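Local atomic coordinates of Rab3 interacting molecule variant 2 (Drosophila melanogaster, PDB entry 4TS6), a protein that probably acts as a presynaptic active-zone protein that interacts with Rab3 and supports synaptic release, represented here by its C2A domain. Residues 25-30 against 79-84; 46-51 against 94-99. One frame throughout, in Å; residues are numbered along the deposited sequence. Where two conformers were deposited one is given.

Contact 1. Residues 25-30 against 79-84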
# COMPACT_ATOMS: atom_id res chain seq x y z
N LEU A 25 -9.73 6.19 8.99
CA LEU A 25 -8.44 5.53 8.98
C LEU A 25 -7.63 6.27 7.93
O LEU A 25 -8.09 6.43 6.81
CB LEU A 25 -8.60 4.06 8.57
CG LEU A 25 -7.29 3.29 8.36
CD1 LEU A 25 -6.56 3.20 9.68
CD2 LEU A 25 -7.56 1.90 7.79
N ILE A 26 -6.43 6.73 8.29
CA ILE A 26 -5.61 7.49 7.34
C ILE A 26 -4.36 6.69 6.97
O ILE A 26 -3.61 6.24 7.84
CB ILE A 26 -5.23 8.87 7.91
CG1 ILE A 26 -6.49 9.66 8.27
CG2 ILE A 26 -4.38 9.65 6.92
CD1 ILE A 26 -6.24 10.80 9.24
N VAL A 27 -4.16 6.50 5.66
CA VAL A 27 -3.10 5.63 5.15
C VAL A 27 -2.21 6.42 4.22
O VAL A 27 -2.68 6.97 3.22
CB VAL A 27 -3.70 4.44 4.37
CG1 VAL A 27 -2.60 3.50 3.86
CG2 VAL A 27 -4.67 3.67 5.24
N THR A 28 -0.92 6.51 4.54
CA THR A 28 0.03 7.20 3.66
C THR A 28 1.08 6.24 3.14
O THR A 28 1.81 5.62 3.93
CB THR A 28 0.69 8.43 4.33
OG1 THR A 28 -0.32 9.34 4.79
CG2 THR A 28 1.60 9.16 3.34
N LEU A 29 1.15 6.09 1.82
CA LEU A 29 2.23 5.34 1.20
C LEU A 29 3.34 6.31 0.84
O LEU A 29 3.21 7.10 -0.10
CB LEU A 29 1.75 4.64 -0.07
CG LEU A 29 1.02 3.32 0.15
CD1 LEU A 29 -0.27 3.49 0.92
CD2 LEU A 29 0.72 2.75 -1.19
N VAL A 30 4.43 6.27 1.58
CA VAL A 30 5.49 7.24 1.39
C VAL A 30 6.31 6.86 0.17
O VAL A 30 6.37 7.61 -0.81
CB VAL A 30 6.39 7.32 2.62
CG1 VAL A 30 7.46 8.37 2.44
CG2 VAL A 30 5.54 7.62 3.84
N PHE A 79 -4.39 8.25 1.61
CA PHE A 79 -5.75 7.81 1.32
C PHE A 79 -6.54 7.81 2.62
O PHE A 79 -5.97 7.63 3.69
CB PHE A 79 -5.74 6.40 0.72
CG PHE A 79 -4.96 6.29 -0.56
CD1 PHE A 79 -5.34 7.00 -1.69
CD2 PHE A 79 -3.86 5.45 -0.65
CE1 PHE A 79 -4.61 6.90 -2.88
CE2 PHE A 79 -3.13 5.33 -1.83
CZ PHE A 79 -3.52 6.06 -2.95
N VAL A 80 -7.85 8.01 2.52
CA VAL A 80 -8.68 8.08 3.72
C VAL A 80 -9.84 7.08 3.60
O VAL A 80 -10.46 6.98 2.54
CB VAL A 80 -9.24 9.50 3.93
CG1 VAL A 80 -10.19 9.53 5.10
CG2 VAL A 80 -8.10 10.47 4.17
N TYR A 81 -10.08 6.32 4.67
CA TYR A 81 -11.24 5.44 4.74
C TYR A 81 -12.16 5.97 5.82
O TYR A 81 -11.74 6.08 6.96
CB TYR A 81 -10.81 4.02 5.10
CG TYR A 81 -10.11 3.31 3.97
CD1 TYR A 81 -10.83 2.75 2.92
CD2 TYR A 81 -8.72 3.18 3.96
CE1 TYR A 81 -10.20 2.09 1.88
CE2 TYR A 81 -8.07 2.51 2.90
CZ TYR A 81 -8.82 1.98 1.87
OH TYR A 81 -8.21 1.31 0.83
N SER A 82 -13.40 6.27 5.47
CA SER A 82 -14.32 6.96 6.38
C SER A 82 -15.37 6.04 7.01
O SER A 82 -15.51 4.88 6.62
CB SER A 82 -15.03 8.08 5.61
OG SER A 82 -14.07 8.94 5.01
N GLY A 83 -16.09 6.57 8.00
CA GLY A 83 -17.18 5.82 8.61
C GLY A 83 -16.74 4.65 9.48
O GLY A 83 -17.43 3.63 9.55
N LEU A 84 -15.63 4.82 10.19
CA LEU A 84 -15.04 3.73 10.98
C LEU A 84 -14.77 4.12 12.44
O LEU A 84 -14.06 5.08 12.70
CB LEU A 84 -13.72 3.30 10.33
CG LEU A 84 -13.86 2.67 8.94
CD1 LEU A 84 -12.52 2.61 8.21
CD2 LEU A 84 -14.48 1.29 9.06
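L25 and Y81 face each other as an antiparallel hydrogen-bonded pair. L25 N gives its hydrogen to Y81 O at 2.9 Å, and the return bond from Y81 N to L25 O is nearly straight, with 174° at the hydrogen. Two residues on, V27 and F79 repeat the exchange: V27 N reaches F79 O at 2.9 Å, and F79 N reaches V27 O at 2.7 Å. Between these pairs, I26 and V80 form a non-hydrogen-bonded pair. Their backbone polar groups look outward, I26 bonding to G17 of strand 11-19 and V80 O accepting from R62 NH2. The carbonyl of L25 also receives a CA-H...O contact from V80 CA at 3.6 Å.

Side chains alternate between the faces. I26 CG1 meets V80 CG2 at 4.5 Å on one, while L25, V27, F79 and Y81 share the other. L25 CB touches Y81 CB at 4.1 Å and, on the same side, L84 CD1. Y81 CG stands beside the backbone N and anti to the carbonyl carbon (chi1 -73°), and V27 CG2 comes to the ring edge, 4.3 Å from Y81 CD2. L29 CD1 comes likewise to the edge of the F79 ring near CE2. The Y81 hydroxyl bonds to S60 O, and R62 makes a cation-pi contact with the ring.

The chemistry thus divides the work: four reciprocal backbone bonds fix the register, the I26 and V80 backbones tie this pair to its surroundings, and the phenol of Y81, on the otherwise apolar face of L25 and V27, has its hydroxyl satisfied from outside the pair, by S60 O.

Contact 2. Residues 46-51 against 94-99; sequences PYAKVF and LEVTLW
P46 CA directs a CA-H...O contact at W99 O, 3.3 Å away, and the same carbonyl accepts the hydrogen of Y47 N. With chi1 at 63°, Y47 sets its ring beneath the start of the W99 side chain: W99 CB stands over one face in a CH-pi contact, 3.3 Å from Y47 CZ. The indole itself is slid aside, its plane turned 21° from the phenol, so the rings barely overlap. Y47 OH is hydrogen-bonded to N107 ND2. With an alanine here, W99 CB is likely to lose the ring face beneath it, and N107 its hydroxyl mate. A48, on the opposite face of the sheet, rests CB on L98 CD1 at 3.8 Å. K49 exchanges two backbone bonds with T97, and its chain, bent at chi2 and chi3, brings NZ over the W99 five-membered ring in a cation-pi contact, 4.8 Å from the centroid. V50 presses CG1 against L94 CD1 at 3.6 Å. F51 and E95 run side by side, ring and carboxylate planes 83° apart, while R56 takes both the F51 ring as a cation-pi partner and E95 OE1 as a salt bridge. Six reciprocal backbone bonds join these neighbouring antiparallel strands, whose A48, V50, L94 and V96 face the opposing sheet, as in the eight-stranded beta-sandwich of a C2 domain.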
# COMPACT_ATOMS: atom_id res chain seq x y z
N PRO A 46 6.41 1.14 -10.80
CA PRO A 46 5.63 0.73 -9.64
C PRO A 46 4.45 1.64 -9.29
O PRO A 46 4.57 2.86 -9.34
CB PRO A 46 6.66 0.77 -8.48
CG PRO A 46 8.01 0.99 -9.13
CD PRO A 46 7.72 1.70 -10.42
N TYR A 47 3.31 1.03 -8.95
CA TYR A 47 2.19 1.71 -8.32
C TYR A 47 1.64 0.77 -7.29
O TYR A 47 1.95 -0.43 -7.32
CB TYR A 47 1.08 2.08 -9.30
CG TYR A 47 0.41 0.90 -9.97
CD1 TYR A 47 0.95 0.32 -11.12
CD2 TYR A 47 -0.78 0.37 -9.48
CE1 TYR A 47 0.31 -0.76 -11.75
CE2 TYR A 47 -1.41 -0.71 -10.09
CZ TYR A 47 -0.86 -1.26 -11.23
OH TYR A 47 -1.51 -2.33 -11.83
N ALA A 48 0.82 1.29 -6.38
CA ALA A 48 0.30 0.46 -5.33
C ALA A 48 -1.21 0.49 -5.34
O ALA A 48 -1.82 1.49 -5.71
CB ALA A 48 0.84 0.89 -3.97
N LYS A 49 -1.81 -0.62 -4.95
CA LYS A 49 -3.24 -0.67 -4.77
C LYS A 49 -3.48 -0.95 -3.30
O LYS A 49 -2.74 -1.72 -2.68
CB LYS A 49 -3.85 -1.77 -5.64
CG LYS A 49 -4.84 -1.27 -6.67
CD LYS A 49 -4.69 -1.95 -8.03
CE LYS A 49 -5.21 -3.37 -8.05
NZ LYS A 49 -5.35 -3.89 -9.46
N VAL A 50 -4.52 -0.35 -2.73
CA VAL A 50 -4.81 -0.58 -1.31
C VAL A 50 -6.28 -0.96 -1.19
O VAL A 50 -7.13 -0.33 -1.83
CB VAL A 50 -4.59 0.69 -0.48
CG1 VAL A 50 -4.79 0.42 1.01
CG2 VAL A 50 -3.20 1.25 -0.74
N PHE A 51 -6.57 -1.98 -0.38
CA PHE A 51 -7.95 -2.35 -0.09
C PHE A 51 -8.12 -2.44 1.40
O PHE A 51 -7.19 -2.86 2.09
CB PHE A 51 -8.27 -3.72 -0.67
CG PHE A 51 -8.57 -3.71 -2.13
CD1 PHE A 51 -7.56 -3.81 -3.06
CD2 PHE A 51 -9.88 -3.59 -2.57
CE1 PHE A 51 -7.85 -3.79 -4.43
CE2 PHE A 51 -10.18 -3.58 -3.92
CZ PHE A 51 -9.16 -3.68 -4.85
N LEU A 94 -5.66 -4.28 6.18
CA LEU A 94 -5.25 -3.35 5.13
C LEU A 94 -4.31 -4.10 4.20
O LEU A 94 -3.26 -4.57 4.63
CB LEU A 94 -4.54 -2.13 5.72
CG LEU A 94 -4.32 -0.97 4.73
CD1 LEU A 94 -5.64 -0.29 4.46
CD2 LEU A 94 -3.31 0.02 5.27
N GLU A 95 -4.69 -4.23 2.93
CA GLU A 95 -3.91 -5.02 1.98
C GLU A 95 -3.33 -4.05 0.97
O GLU A 95 -4.07 -3.43 0.21
CB GLU A 95 -4.82 -6.04 1.27
CG GLU A 95 -4.08 -7.03 0.34
CD GLU A 95 -5.01 -7.72 -0.65
OE1 GLU A 95 -5.22 -8.96 -0.53
OE2 GLU A 95 -5.52 -7.02 -1.55
N VAL A 96 -2.01 -3.90 1.00
CA VAL A 96 -1.32 -2.99 0.09
C VAL A 96 -0.51 -3.86 -0.87
O VAL A 96 0.35 -4.64 -0.44
CB VAL A 96 -0.34 -2.05 0.83
CG1 VAL A 96 0.34 -1.10 -0.17
CG2 VAL A 96 -1.07 -1.26 1.94
N THR A 97 -0.78 -3.73 -2.16
CA THR A 97 -0.10 -4.55 -3.14
C THR A 97 0.65 -3.68 -4.12
O THR A 97 0.09 -2.72 -4.65
CB THR A 97 -1.09 -5.43 -3.90
OG1 THR A 97 -1.90 -6.18 -2.97
CG2 THR A 97 -0.36 -6.39 -4.80
N LEU A 98 1.92 -4.00 -4.37
CA LEU A 98 2.72 -3.30 -5.37
C LEU A 98 2.67 -4.04 -6.70
O LEU A 98 2.80 -5.26 -6.74
CB LEU A 98 4.18 -3.17 -4.94
CG LEU A 98 4.59 -1.84 -4.31
CD1 LEU A 98 3.67 -1.53 -3.17
CD2 LEU A 98 6.03 -1.88 -3.81
N TRP A 99 2.54 -3.26 -7.77
CA TRP A 99 2.40 -3.77 -9.13
C TRP A 99 3.35 -3.05 -10.05
O TRP A 99 3.67 -1.88 -9.81
CB TRP A 99 0.98 -3.49 -9.59
CG TRP A 99 -0.05 -4.21 -8.76
CD1 TRP A 99 -0.71 -3.73 -7.66
CD2 TRP A 99 -0.51 -5.54 -8.97
NE1 TRP A 99 -1.57 -4.70 -7.18
CE2 TRP A 99 -1.45 -5.82 -7.96
CE3 TRP A 99 -0.22 -6.53 -9.92
CZ2 TRP A 99 -2.12 -7.05 -7.88
CZ3 TRP A 99 -0.87 -7.75 -9.83
CH2 TRP A 99 -1.81 -8.00 -8.82

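Contact 1 belongs to one sheet of the sandwich and contact 2 to the other, their centres 13 Å apart, and they meet through the apolar faces that each turns inward. L29 CD2 packs against A48 CB at 3.3 Å, and V27 CG1 lies 3.8 Å from L94 CD2. Y81 also crosses the interface, its OH in packing contact with V50 O at 3.3 Å. Along the chain the segments alternate: strand 24-33 is followed by 46-53, and 74-81 by 93-100, so the connections pass from sheet to sheet. The outer face of contact 2 differs from this core: a glycerol, probably from the crystallisation liquor, lies about 4 Å from the W99 side chain.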